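Local coordinates for protein Fe-superoxide dismutase homolog (Plasmodium berghei, PDB 2A03) that probably converts superoxide radicals into hydrogen peroxide and oxygen, as an iron/manganese-family superoxide dismutase, at residues 82-87 with 131-136. Numbering follows the deposited sequence.
With MN (manganese (II) ion), chain C.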
# COMPACT_ATOMS: atom_id res chain seq x y z
N HIS A 82 -0.04 10.30 -10.71
CA HIS A 82 0.84 11.21 -9.98
C HIS A 82 0.90 12.58 -10.60
O HIS A 82 0.85 13.57 -9.89
CB HIS A 82 2.24 10.64 -9.84
CG HIS A 82 2.31 9.58 -8.80
ND1 HIS A 82 1.98 8.26 -9.06
CD2 HIS A 82 2.60 9.64 -7.48
CE1 HIS A 82 2.09 7.56 -7.95
NE2 HIS A 82 2.44 8.38 -6.97
N SER A 83 0.97 12.65 -11.92
CA SER A 83 0.87 13.94 -12.60
C SER A 83 -0.43 14.66 -12.25
O SER A 83 -0.44 15.87 -12.08
CB SER A 83 1.02 13.77 -14.12
OG SER A 83 2.34 13.32 -14.41
N PHE A 84 -1.53 13.90 -12.14
CA PHE A 84 -2.82 14.48 -11.80
C PHE A 84 -2.84 14.97 -10.35
O PHE A 84 -3.45 15.99 -10.03
CB PHE A 84 -3.94 13.48 -12.05
CG PHE A 84 -5.28 14.13 -12.26
CD1 PHE A 84 -5.60 14.72 -13.47
CD2 PHE A 84 -6.22 14.14 -11.25
CE1 PHE A 84 -6.84 15.32 -13.69
CE2 PHE A 84 -7.45 14.74 -11.44
CZ PHE A 84 -7.77 15.33 -12.67
N TYR A 85 -2.15 14.22 -9.49
CA TYR A 85 -2.00 14.57 -8.08
C TYR A 85 -1.17 15.86 -7.88
O TYR A 85 -1.55 16.75 -7.10
CB TYR A 85 -1.42 13.33 -7.35
CG TYR A 85 -0.96 13.47 -5.92
CD1 TYR A 85 -1.88 13.66 -4.88
CD2 TYR A 85 0.39 13.37 -5.59
CE1 TYR A 85 -1.46 13.79 -3.57
CE2 TYR A 85 0.81 13.46 -4.26
CZ TYR A 85 -0.12 13.67 -3.26
OH TYR A 85 0.30 13.78 -1.94
N TRP A 86 -0.07 16.01 -8.61
CA TRP A 86 0.70 17.24 -8.47
C TRP A 86 -0.13 18.44 -8.94
O TRP A 86 -0.10 19.50 -8.31
CB TRP A 86 2.04 17.18 -9.22
CG TRP A 86 2.86 15.98 -8.84
CD1 TRP A 86 3.35 15.03 -9.69
CD2 TRP A 86 3.26 15.58 -7.52
NE1 TRP A 86 4.05 14.09 -8.98
CE2 TRP A 86 3.99 14.39 -7.65
CE3 TRP A 86 3.08 16.13 -6.24
CZ2 TRP A 86 4.51 13.72 -6.57
CZ3 TRP A 86 3.62 15.48 -5.17
CH2 TRP A 86 4.33 14.28 -5.33
N ASP A 87 -0.86 18.25 -10.03
CA ASP A 87 -1.70 19.33 -10.58
C ASP A 87 -2.90 19.65 -9.69
O ASP A 87 -3.44 20.73 -9.76
CB ASP A 87 -2.18 19.00 -12.00
CG ASP A 87 -1.05 18.91 -13.01
OD1 ASP A 87 0.06 19.35 -12.69
OD2 ASP A 87 -1.26 18.39 -14.12
N TRP A 131 -6.21 5.67 -4.12
CA TRP A 131 -6.47 7.03 -4.49
C TRP A 131 -7.92 7.38 -4.16
O TRP A 131 -8.82 6.54 -4.27
CB TRP A 131 -6.27 7.19 -6.00
CG TRP A 131 -4.90 6.83 -6.49
CD1 TRP A 131 -4.46 5.60 -6.84
CD2 TRP A 131 -3.81 7.72 -6.69
NE1 TRP A 131 -3.15 5.65 -7.22
CE2 TRP A 131 -2.72 6.95 -7.14
CE3 TRP A 131 -3.64 9.10 -6.52
CZ2 TRP A 131 -1.48 7.51 -7.44
CZ3 TRP A 131 -2.40 9.66 -6.80
CH2 TRP A 131 -1.34 8.86 -7.26
N GLY A 132 -8.14 8.62 -3.76
CA GLY A 132 -9.48 9.20 -3.72
C GLY A 132 -9.63 10.20 -4.87
O GLY A 132 -8.67 10.85 -5.25
N TRP A 133 -10.84 10.30 -5.40
CA TRP A 133 -11.12 11.13 -6.56
C TRP A 133 -12.39 11.92 -6.39
O TRP A 133 -13.42 11.38 -5.94
CB TRP A 133 -11.29 10.28 -7.82
CG TRP A 133 -10.16 9.33 -8.09
CD1 TRP A 133 -10.01 8.06 -7.61
CD2 TRP A 133 -9.03 9.57 -8.95
NE1 TRP A 133 -8.85 7.51 -8.09
CE2 TRP A 133 -8.24 8.40 -8.93
CE3 TRP A 133 -8.61 10.66 -9.73
CZ2 TRP A 133 -7.04 8.30 -9.64
CZ3 TRP A 133 -7.42 10.56 -10.46
CH2 TRP A 133 -6.64 9.38 -10.40
N LEU A 134 -12.32 13.20 -6.74
CA LEU A 134 -13.50 13.96 -7.12
C LEU A 134 -13.65 13.80 -8.64
O LEU A 134 -12.69 14.03 -9.39
CB LEU A 134 -13.36 15.43 -6.77
CG LEU A 134 -14.53 16.33 -7.20
CD1 LEU A 134 -15.88 15.84 -6.63
CD2 LEU A 134 -14.28 17.74 -6.73
N ALA A 135 -14.82 13.37 -9.08
CA ALA A 135 -15.03 13.10 -10.49
C ALA A 135 -16.42 13.53 -10.97
O ALA A 135 -17.37 13.57 -10.19
CB ALA A 135 -14.82 11.60 -10.78
N LEU A 136 -16.52 13.84 -12.26
CA LEU A 136 -17.82 14.13 -12.87
C LEU A 136 -18.35 12.84 -13.47
O LEU A 136 -17.65 12.17 -14.25
CB LEU A 136 -17.69 15.19 -13.95
CG LEU A 136 -19.00 15.81 -14.43
CD1 LEU A 136 -19.64 16.69 -13.35
CD2 LEU A 136 -18.73 16.63 -15.69
MN MN C . 2.24 8.15 -4.92
O HOH W 1 0.89 6.35 -5.46
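Trp-131 drives the outer rim of its six-membered ring against one face of the His-82 imidazole, CH2 standing 3.7 Å above the imidazole plane and over its centre. The planes meet at 83°, a T-shaped (edge-to-face) pair in which the indole supplies the edge; the closest atoms are Trp-131 CZ2 and His-82 CE1, 3.6 Å apart. Both ring nitrogens of the imidazole have partners: NE2 binds the manganese ion at 2.1 Å, and ND1 is hydrogen-bonded to the carbonyl oxygen of Gln-78, one turn back on the same helix. Metal, carbonyl and indole together thus restrict the rotation of the ring. His-35, Asp-166, His-170 and a water, 2.3 Å from the manganese, complete the site. In the iron/manganese superoxide dismutase fold the metal sits between the helical-hairpin domain and the α/β C-terminal domain, and here helix 70-87 of the former faces the central strand 130-136 of a three-stranded antiparallel sheet in the latter. The rim of the same indole continues past the histidine to Tyr-85, whose CB lies 3.8 Å from Trp-131 CZ3. With CG anti to the backbone N (chi1 171°), the phenol of Tyr-85 turns away from that contact, at about a right angle to the indole side chain, and its OH is hydrogen-bonded to that of Tyr-183. Two residues along the strand, Trp-133 presents the edge of its indole to Phe-84, Trp-133 CZ3 lying 3.9 Å from Phe-84 CD2, while Trp-133 NE1 is hydrogen-bonded to Thr-147 on the neighbouring strand.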